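Replication protein B (Plasmid RSF1010, PDB 3H20) acts as a primase, making the primers on single-stranded DNA from which replication of its plasmid starts. Local coordinates at residues V109-A114 with P180-Q185; G91-L96 with K174-G179; E69-V74 with E118-I123. All blocks are in the same frame, centred on the assembly; numbering follows the deposited sequence.

Contact 1 (V109-A114 with P180-Q185)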
loop_
_atom_site.group_PDB
_atom_site.type_symbol
_atom_site.label_atom_id
_atom_site.label_comp_id
_atom_site.label_asym_id
_atom_site.label_seq_id
_atom_site.Cartn_x
_atom_site.Cartn_y
_atom_site.Cartn_z
ATOM N N VAL A 109 1.775 18.051 10.738
ATOM C CA VAL A 109 0.497 18.500 11.318
ATOM C C VAL A 109 0.130 17.546 12.463
ATOM O O VAL A 109 0.072 16.323 12.257
ATOM C CB VAL A 109 -0.634 18.506 10.253
ATOM C CG1 VAL A 109 -1.994 18.939 10.856
ATOM C CG2 VAL A 109 -0.267 19.387 9.048
ATOM N N LYS A 110 -0.110 18.109 13.654
ATOM C CA LYS A 110 -0.536 17.347 14.821
ATOM C C LYS A 110 -2.064 17.326 14.848
ATOM O O LYS A 110 -2.709 18.373 15.008
ATOM C CB LYS A 110 -0.005 17.966 16.126
ATOM C CG LYS A 110 -0.397 17.159 17.396
ATOM C CD LYS A 110 0.204 17.717 18.682
ATOM C CE LYS A 110 -0.304 16.898 19.889
ATOM N NZ LYS A 110 0.345 17.271 21.184
ATOM N N VAL A 111 -2.643 16.134 14.679
ATOM C CA VAL A 111 -4.107 15.999 14.671
ATOM C C VAL A 111 -4.714 15.570 16.011
ATOM O O VAL A 111 -5.911 15.741 16.229
ATOM C CB VAL A 111 -4.584 15.043 13.540
ATOM C CG1 VAL A 111 -4.218 15.624 12.173
ATOM C CG2 VAL A 111 -4.000 13.629 13.727
ATOM N N ALA A 112 -3.886 14.997 16.888
ATOM C CA ALA A 112 -4.328 14.432 18.168
ATOM C C ALA A 112 -3.111 14.171 19.044
ATOM O O ALA A 112 -1.993 14.180 18.551
ATOM C CB ALA A 112 -5.098 13.116 17.941
ATOM N N ASP A 113 -3.323 13.917 20.334
ATOM C CA ASP A 113 -2.211 13.510 21.205
ATOM C C ASP A 113 -1.733 12.101 20.844
ATOM O O ASP A 113 -0.542 11.794 20.943
ATOM C CB ASP A 113 -2.607 13.581 22.680
ATOM C CG ASP A 113 -2.871 15.010 23.151
ATOM O OD1 ASP A 113 -2.351 15.975 22.538
ATOM O OD2 ASP A 113 -3.595 15.161 24.150
ATOM N N ALA A 114 -2.674 11.259 20.420
ATOM C CA ALA A 114 -2.361 9.919 19.917
ATOM C C ALA A 114 -3.394 9.464 18.881
ATOM O O ALA A 114 -4.607 9.603 19.094
ATOM C CB ALA A 114 -2.271 8.923 21.063
ATOM N N PRO A 180 -9.225 17.257 15.562
ATOM C CA PRO A 180 -10.345 16.373 15.903
ATOM C C PRO A 180 -11.253 16.058 14.703
ATOM O O PRO A 180 -11.667 14.911 14.540
ATOM C CB PRO A 180 -11.100 17.173 16.971
ATOM C CG PRO A 180 -10.042 18.001 17.607
ATOM C CD PRO A 180 -9.133 18.396 16.493
ATOM N N ALA A 181 -11.527 17.063 13.863
ATOM C CA ALA A 181 -12.355 16.894 12.651
ATOM C C ALA A 181 -11.732 15.967 11.592
ATOM O O ALA A 181 -12.441 15.196 10.934
ATOM C CB ALA A 181 -12.705 18.266 12.041
ATOM N N LEU A 182 -10.413 16.045 11.413
ATOM C CA LEU A 182 -9.717 15.160 10.483
ATOM C C LEU A 182 -9.710 13.693 10.968
ATOM O O LEU A 182 -9.803 12.765 10.149
ATOM C CB LEU A 182 -8.283 15.641 10.258
ATOM C CG LEU A 182 -8.115 16.917 9.426
ATOM C CD1 LEU A 182 -6.751 17.532 9.749
ATOM C CD2 LEU A 182 -8.272 16.649 7.934
ATOM N N VAL A 183 -9.586 13.499 12.280
ATOM C CA VAL A 183 -9.705 12.171 12.909
ATOM C C VAL A 183 -11.127 11.607 12.702
ATOM O O VAL A 183 -11.297 10.425 12.362
ATOM C CB VAL A 183 -9.344 12.210 14.424
ATOM C CG1 VAL A 183 -9.640 10.862 15.110
ATOM C CG2 VAL A 183 -7.858 12.569 14.623
ATOM N N GLN A 184 -12.135 12.455 12.885
ATOM C CA GLN A 184 -13.526 12.059 12.632
ATOM C C GLN A 184 -13.732 11.666 11.167
ATOM O O GLN A 184 -14.368 10.645 10.886
ATOM C CB GLN A 184 -14.493 13.191 12.961
ATOM C CG GLN A 184 -14.701 13.475 14.415
ATOM C CD GLN A 184 -15.543 14.729 14.635
ATOM O OE1 GLN A 184 -15.009 15.784 14.969
ATOM N NE2 GLN A 184 -16.861 14.618 14.448
ATOM N N GLN A 185 -13.211 12.493 10.252
ATOM C CA GLN A 185 -13.353 12.284 8.794
ATOM C C GLN A 185 -12.727 10.959 8.355
ATOM O O GLN A 185 -13.329 10.199 7.585
ATOM C CB GLN A 185 -12.713 13.452 8.021
ATOM C CG GLN A 185 -12.744 13.316 6.498
ATOM C CD GLN A 185 -12.087 14.492 5.793
ATOM O OE1 GLN A 185 -10.946 14.844 6.082
ATOM N NE2 GLN A 185 -12.810 15.106 4.866
#
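With a chi1 of -63°, Val111 splits its two methyls between two neighbours: CG1, lying opposite the carbonyl carbon, reaches Leu182, while CG2, wedged between the backbone N and the carbonyl carbon, turns to Val183. Val183 answers with its own CG2, which stands beside the backbone N because CG1 takes the trans place (chi1 173°). This is a sheet-to-helix packing in the RepB primase N-terminal domain: the segment following on from strand 104-110, of the antiparallel sheet that also holds strand 73-79, passes the first turns of helix 179-206, the long helix that leads toward the C-terminal helical domain. Val111 CG1 lies 4.0 Å from Leu182 CD1, the two side chains meeting at about a right angle, and Val111 CG2 is 4.1 Å from Val183 CG2 in a more slanting approach. Beta-branched valines suit both places, since each offers two methyls close to the backbone and can fill a narrow seam without a long, flexible arm. Leu182 reaches further, and its methyl end also touches Arg92, while Ile123 of helix 117-130 also touches Val111.

No hydrogen bond crosses the seam. Val111 O comes within 3.7 Å of Pro180 N, but a proline nitrogen carries no hydrogen to give; the residue instead suits the first turn of a helix, where a backbone N-H is not needed for the helical bonding pattern. One residue before Val111, Lys110 stretches its fully extended chain away from the helix and forms a salt bridge to Asp113 within its own segment, Lys110 NZ to Asp113 OD1 3.3 Å, the hydrogen bond in it weak. Ala112 adds a single methyl, its CB resting 4.4 Å from Val183 CG2.

Contact 2 (G91-L96 with K174-G179); sequences GREPAL and KTATAG. With SO4 (sulfate ion), chain B.
Glu93 grips Thr177 with both carboxylate oxygens. Its OE1 accepts the backbone N-H of Thr177 (OE1 to N 2.8 Å), and its OE2 accepts the hydroxyl (OE2 to OG1 2.7 Å). Each donor comes in on the syn side, tilted out of the carboxylate plane by 29° and 21° respectively. A bend at chi2 (92°) curls the glutamate back and brings both carboxylate oxygens to the threonine, and the paired bonds fix its rotation. Threonine is apt here because its hydroxyl, beside the backbone N, supplies a second donor next to the first. A third direct bond joins the backbones: Ala178 N gives its hydrogen to Gly91 O at 2.8 Å, in the carbonyl plane and on a lone pair.

Water and anion bonds lie farther along. One water donates to both Pro94 O and Lys174 O, and another sits between Glu93 O and Lys174 O. On the outer side a sulfate, probably from the crystallisation liquor, accepts from Thr175: N to O1 at 2.8 Å and OG1 to O3 at 2.9 Å.

Packing fills the rest. Ala176 CB lies 3.4 Å from Gly91 O, and Arg92 NH1 is 3.6 Å from Ala178 CB, although the guanidinium's polar partners are Glu90 O and the carboxylate of Glu130. Small residues suit the closest part of this approach, where a CB on Gly91 would probably come too near the methyl of Ala178.

The two loops run roughly antiparallel, and they join a helix end to a helix start. Gly91, with positive phi, is the C-prime residue of the Schellman motif closing helix 81-89, while Ala178, inside a type I turn, is the N-cap of helix 179-206.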
loop_
_atom_site.group_PDB
_atom_site.type_symbol
_atom_site.label_atom_id
_atom_site.label_comp_id
_atom_site.label_asym_id
_atom_site.label_seq_id
_atom_site.Cartn_x
_atom_site.Cartn_y
_atom_site.Cartn_z
ATOM N N GLY A 91 -7.479 25.635 9.073
ATOM C CA GLY A 91 -7.382 24.860 10.313
ATOM C C GLY A 91 -6.458 23.649 10.243
ATOM O O GLY A 91 -6.505 22.776 11.119
ATOM N N ARG A 92 -5.606 23.602 9.220
ATOM C CA ARG A 92 -4.536 22.588 9.129
ATOM C C ARG A 92 -3.188 23.231 9.507
ATOM O O ARG A 92 -2.186 23.073 8.790
ATOM C CB ARG A 92 -4.456 21.985 7.718
ATOM C CG ARG A 92 -5.537 20.928 7.381
ATOM C CD ARG A 92 -6.928 21.542 7.182
ATOM N NE ARG A 92 -7.795 20.592 6.473
ATOM C CZ ARG A 92 -9.124 20.566 6.555
ATOM N NH1 ARG A 92 -9.780 21.454 7.313
ATOM N NH2 ARG A 92 -9.797 19.649 5.867
ATOM N N GLU A 93 -3.175 23.953 10.623
ATOM C CA GLU A 93 -1.973 24.680 11.064
ATOM C C GLU A 93 -0.853 23.668 11.341
ATOM O O GLU A 93 -1.075 22.685 12.057
ATOM C CB GLU A 93 -2.227 25.500 12.348
ATOM C CG GLU A 93 -3.354 26.541 12.277
ATOM C CD GLU A 93 -4.715 25.999 12.729
ATOM O OE1 GLU A 93 -4.941 24.766 12.688
ATOM O OE2 GLU A 93 -5.561 26.823 13.131
ATOM N N PRO A 94 0.326 23.911 10.778
ATOM C CA PRO A 94 1.487 23.047 11.017
ATOM C C PRO A 94 1.935 23.091 12.475
ATOM O O PRO A 94 1.923 24.158 13.091
ATOM C CB PRO A 94 2.563 23.658 10.118
ATOM C CG PRO A 94 1.801 24.299 9.013
ATOM C CD PRO A 94 0.533 24.813 9.632
ATOM N N ALA A 95 2.325 21.942 13.014
ATOM C CA ALA A 95 3.018 21.893 14.295
ATOM C C ALA A 95 4.480 22.296 14.148
ATOM O O ALA A 95 5.093 22.804 15.088
ATOM C CB ALA A 95 2.907 20.503 14.906
ATOM N N LEU A 96 5.036 22.066 12.963
ATOM C CA LEU A 96 6.316 22.657 12.589
ATOM C C LEU A 96 6.479 22.704 11.073
ATOM O O LEU A 96 5.865 21.920 10.349
ATOM C CB LEU A 96 7.470 21.875 13.218
ATOM C CG LEU A 96 7.522 20.377 12.913
ATOM C CD1 LEU A 96 8.960 19.905 12.771
ATOM C CD2 LEU A 96 6.796 19.585 13.989
ATOM N N LYS A 174 1.547 23.031 18.380
ATOM C CA LYS A 174 0.153 22.925 18.813
ATOM C C LYS A 174 -0.684 22.068 17.878
ATOM O O LYS A 174 -0.447 22.042 16.668
ATOM C CB LYS A 174 -0.494 24.308 18.881
ATOM C CG LYS A 174 -0.036 25.180 20.037
ATOM C CD LYS A 174 -0.979 26.373 20.195
ATOM C CE LYS A 174 -2.323 25.953 20.808
ATOM N NZ LYS A 174 -3.484 26.715 20.245
ATOM N N THR A 175 -1.701 21.413 18.435
ATOM C CA THR A 175 -2.655 20.639 17.629
ATOM C C THR A 175 -3.377 21.551 16.633
ATOM O O THR A 175 -3.765 22.654 16.984
ATOM C CB THR A 175 -3.672 19.925 18.544
ATOM O OG1 THR A 175 -2.964 19.072 19.458
ATOM C CG2 THR A 175 -4.657 19.105 17.738
ATOM N N ALA A 176 -3.545 21.090 15.390
ATOM C CA ALA A 176 -4.291 21.854 14.376
ATOM C C ALA A 176 -5.745 22.056 14.822
ATOM O O ALA A 176 -6.311 21.181 15.482
ATOM C CB ALA A 176 -4.242 21.145 13.032
ATOM N N THR A 177 -6.336 23.210 14.493
ATOM C CA THR A 177 -7.770 23.453 14.780
ATOM C C THR A 177 -8.675 22.320 14.248
ATOM O O THR A 177 -9.603 21.885 14.937
ATOM C CB THR A 177 -8.240 24.811 14.200
ATOM O OG1 THR A 177 -7.449 25.869 14.755
ATOM C CG2 THR A 177 -9.718 25.075 14.523
ATOM N N ALA A 178 -8.371 21.850 13.037
ATOM C CA ALA A 178 -9.133 20.791 12.367
ATOM C C ALA A 178 -8.705 19.381 12.749
ATOM O O ALA A 178 -9.200 18.412 12.173
ATOM C CB ALA A 178 -9.055 20.961 10.844
ATOM N N GLY A 179 -7.794 19.255 13.715
ATOM C CA GLY A 179 -7.314 17.931 14.156
ATOM C C GLY A 179 -8.420 16.945 14.523
ATOM O O GLY A 179 -8.533 15.882 13.898
HETATM S S SO4 B . -2.203 21.459 21.895
HETATM O O1 SO4 B . -2.635 22.404 20.871
HETATM O O2 SO4 B . -3.372 20.785 22.448
HETATM O O3 SO4 B . -1.288 20.475 21.321
HETATM O O4 SO4 B . -1.506 22.181 22.957
HETATM O O HOH W 1 -0.511 20.900 14.099
HETATM O O HOH W 2 0.761 24.471 15.707
#

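Contact 3 (E69-V74 with E118-I123); sequences ERHGLV and ELRGQI
His71 lays its imidazole over one face of the Arg120 guanidinium, NE2 standing 3.4 Å from CZ, almost over the centre of the group. The two planes are inclined by 36°, so the overlap is tilted, not parallel. The setting is the alpha/beta packing of the RepB primase N-terminal domain, helix 117-130 lying against strand 73-79, an outermost strand of its antiparallel sheet, and the loop leading into it.

With chi1 at 70°, the histidine ring folds back over its own chain, where ND1 accepts the backbone N-H of Leu73 (N to ND1 3.1 Å). That bond steadies the ring as a flat surface for the arginine. Arg120 suits the place because its long chain packs as hydrocarbon before it becomes polar: its CG lies 4.1 Å from Val74 CG2, while a bend at chi3 turns the guanidinium toward His71. NE is held by Ala115 O. Val74, its two methyls close to the backbone, also meets the next turn of the helix, CG2 to Ile123 CG2 at 4.3 Å.

Replacing Arg120 by an alanine would remove the guanidinium, and this face of the imidazole would probably lose its cover and Ala115 O this donor.

Buried Leu73 O is satisfied through a water, which donates to it and accepts from Arg120 NH2, 2.8 Å away, in the guanidinium plane.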
loop_
_atom_site.group_PDB
_atom_site.type_symbol
_atom_site.label_atom_id
_atom_site.label_comp_id
_atom_site.label_asym_id
_atom_site.label_seq_id
_atom_site.Cartn_x
_atom_site.Cartn_y
_atom_site.Cartn_z
ATOM N N GLU A 69 5.658 4.582 18.882
ATOM C CA GLU A 69 5.483 5.836 19.618
ATOM C C GLU A 69 4.000 6.161 19.482
ATOM O O GLU A 69 3.412 5.952 18.416
ATOM C CB GLU A 69 6.354 6.944 19.010
ATOM C CG GLU A 69 6.126 8.369 19.541
ATOM C CD GLU A 69 6.818 8.648 20.874
ATOM O OE1 GLU A 69 7.801 7.949 21.212
ATOM O OE2 GLU A 69 6.377 9.587 21.581
ATOM N N ARG A 70 3.382 6.621 20.564
ATOM C CA ARG A 70 1.995 7.080 20.504
ATOM C C ARG A 70 2.029 8.570 20.217
ATOM O O ARG A 70 2.555 9.357 21.016
ATOM C CB ARG A 70 1.251 6.777 21.808
ATOM N N HIS A 71 1.519 8.942 19.043
ATOM C CA HIS A 71 1.584 10.311 18.563
ATOM C C HIS A 71 0.500 10.544 17.519
ATOM O O HIS A 71 -0.135 9.585 17.048
ATOM C CB HIS A 71 2.972 10.610 17.970
ATOM C CG HIS A 71 3.247 9.911 16.669
ATOM N ND1 HIS A 71 3.063 10.516 15.440
ATOM C CD2 HIS A 71 3.719 8.667 16.410
ATOM C CE1 HIS A 71 3.392 9.666 14.483
ATOM N NE2 HIS A 71 3.788 8.534 15.046
ATOM N N GLY A 72 0.282 11.813 17.183
ATOM C CA GLY A 72 -0.690 12.200 16.150
ATOM C C GLY A 72 -0.093 13.117 15.093
ATOM O O GLY A 72 -0.789 13.954 14.545
ATOM N N LEU A 73 1.198 12.945 14.804
ATOM C CA LEU A 73 1.931 13.762 13.828
ATOM C C LEU A 73 1.828 13.201 12.417
ATOM O O LEU A 73 2.052 12.010 12.213
ATOM C CB LEU A 73 3.414 13.807 14.206
ATOM C CG LEU A 73 4.043 15.108 14.697
ATOM C CD1 LEU A 73 3.171 15.857 15.700
ATOM C CD2 LEU A 73 5.448 14.829 15.253
ATOM N N VAL A 74 1.482 14.054 11.458
ATOM C CA VAL A 74 1.336 13.635 10.051
ATOM C C VAL A 74 2.198 14.518 9.145
ATOM O O VAL A 74 2.041 15.742 9.148
ATOM C CB VAL A 74 -0.160 13.694 9.613
ATOM C CG1 VAL A 74 -0.313 13.389 8.122
ATOM C CG2 VAL A 74 -0.978 12.690 10.429
ATOM N N GLU A 118 -3.237 3.407 11.247
ATOM C CA GLU A 118 -4.394 3.386 10.347
ATOM C C GLU A 118 -4.950 4.794 10.067
ATOM O O GLU A 118 -5.062 5.193 8.907
ATOM C CB GLU A 118 -5.471 2.435 10.905
ATOM C CG GLU A 118 -6.896 2.635 10.407
ATOM C CD GLU A 118 -7.903 1.669 11.053
ATOM O OE1 GLU A 118 -7.507 0.810 11.874
ATOM O OE2 GLU A 118 -9.109 1.756 10.726
ATOM N N LEU A 119 -5.285 5.539 11.120
ATOM C CA LEU A 119 -5.850 6.885 10.952
ATOM C C LEU A 119 -4.817 7.865 10.389
ATOM O O LEU A 119 -5.136 8.680 9.525
ATOM C CB LEU A 119 -6.459 7.412 12.262
ATOM C CG LEU A 119 -7.719 6.694 12.779
ATOM C CD1 LEU A 119 -7.952 6.960 14.263
ATOM C CD2 LEU A 119 -8.976 7.044 11.966
ATOM N N ARG A 120 -3.577 7.776 10.861
ATOM C CA ARG A 120 -2.531 8.696 10.396
ATOM C C ARG A 120 -2.222 8.558 8.902
ATOM O O ARG A 120 -2.014 9.556 8.214
ATOM C CB ARG A 120 -1.262 8.530 11.224
ATOM C CG ARG A 120 -1.362 9.182 12.612
ATOM C CD ARG A 120 -0.034 9.202 13.341
ATOM N NE ARG A 120 0.268 7.894 13.910
ATOM C CZ ARG A 120 1.172 7.061 13.419
ATOM N NH1 ARG A 120 1.374 5.893 14.000
ATOM N NH2 ARG A 120 1.877 7.402 12.353
ATOM N N GLY A 121 -2.195 7.320 8.411
ATOM C CA GLY A 121 -1.921 7.060 7.004
ATOM C C GLY A 121 -3.036 7.588 6.123
ATOM O O GLY A 121 -2.781 8.160 5.064
ATOM N N GLN A 122 -4.276 7.402 6.573
ATOM C CA GLN A 122 -5.444 7.929 5.872
ATOM C C GLN A 122 -5.401 9.449 5.821
ATOM O O GLN A 122 -5.672 10.039 4.773
ATOM C CB GLN A 122 -6.739 7.438 6.532
ATOM C CG GLN A 122 -8.030 7.859 5.824
ATOM C CD GLN A 122 -8.345 7.041 4.572
ATOM O OE1 GLN A 122 -7.846 5.926 4.392
ATOM N NE2 GLN A 122 -9.187 7.592 3.709
ATOM N N ILE A 123 -5.058 10.079 6.948
ATOM C CA ILE A 123 -4.978 11.541 7.007
ATOM C C ILE A 123 -3.828 12.061 6.141
ATOM O O ILE A 123 -3.986 13.055 5.441
ATOM C CB ILE A 123 -4.895 12.077 8.476
ATOM C CG1 ILE A 123 -6.199 11.749 9.223
ATOM C CG2 ILE A 123 -4.670 13.587 8.498
ATOM C CD1 ILE A 123 -6.094 11.865 10.745
HETATM O O HOH W 3 2.239 9.636 10.675
#

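From the N terminus, the first halves come in the order 69-74, 91-96 and 109-114, and the second halves 118-123, 174-179 and 180-185 follow in the same order. Contact 3 therefore closes first, over helix 81-89 and the strands 96-99 and 104-110; contact 2 closes next and contact 1 last. No loop nests inside another: all three cross. Contacts 1 and 3 share the sheet, where Val109 O and Gly72 O probably accept from Val74 N and Val111 N. Contact 1 adjoins contact 2 through Lys110 O and Ala176 N. Together they tie helices 81-89, 117-130 and 179-206 to one antiparallel sheet.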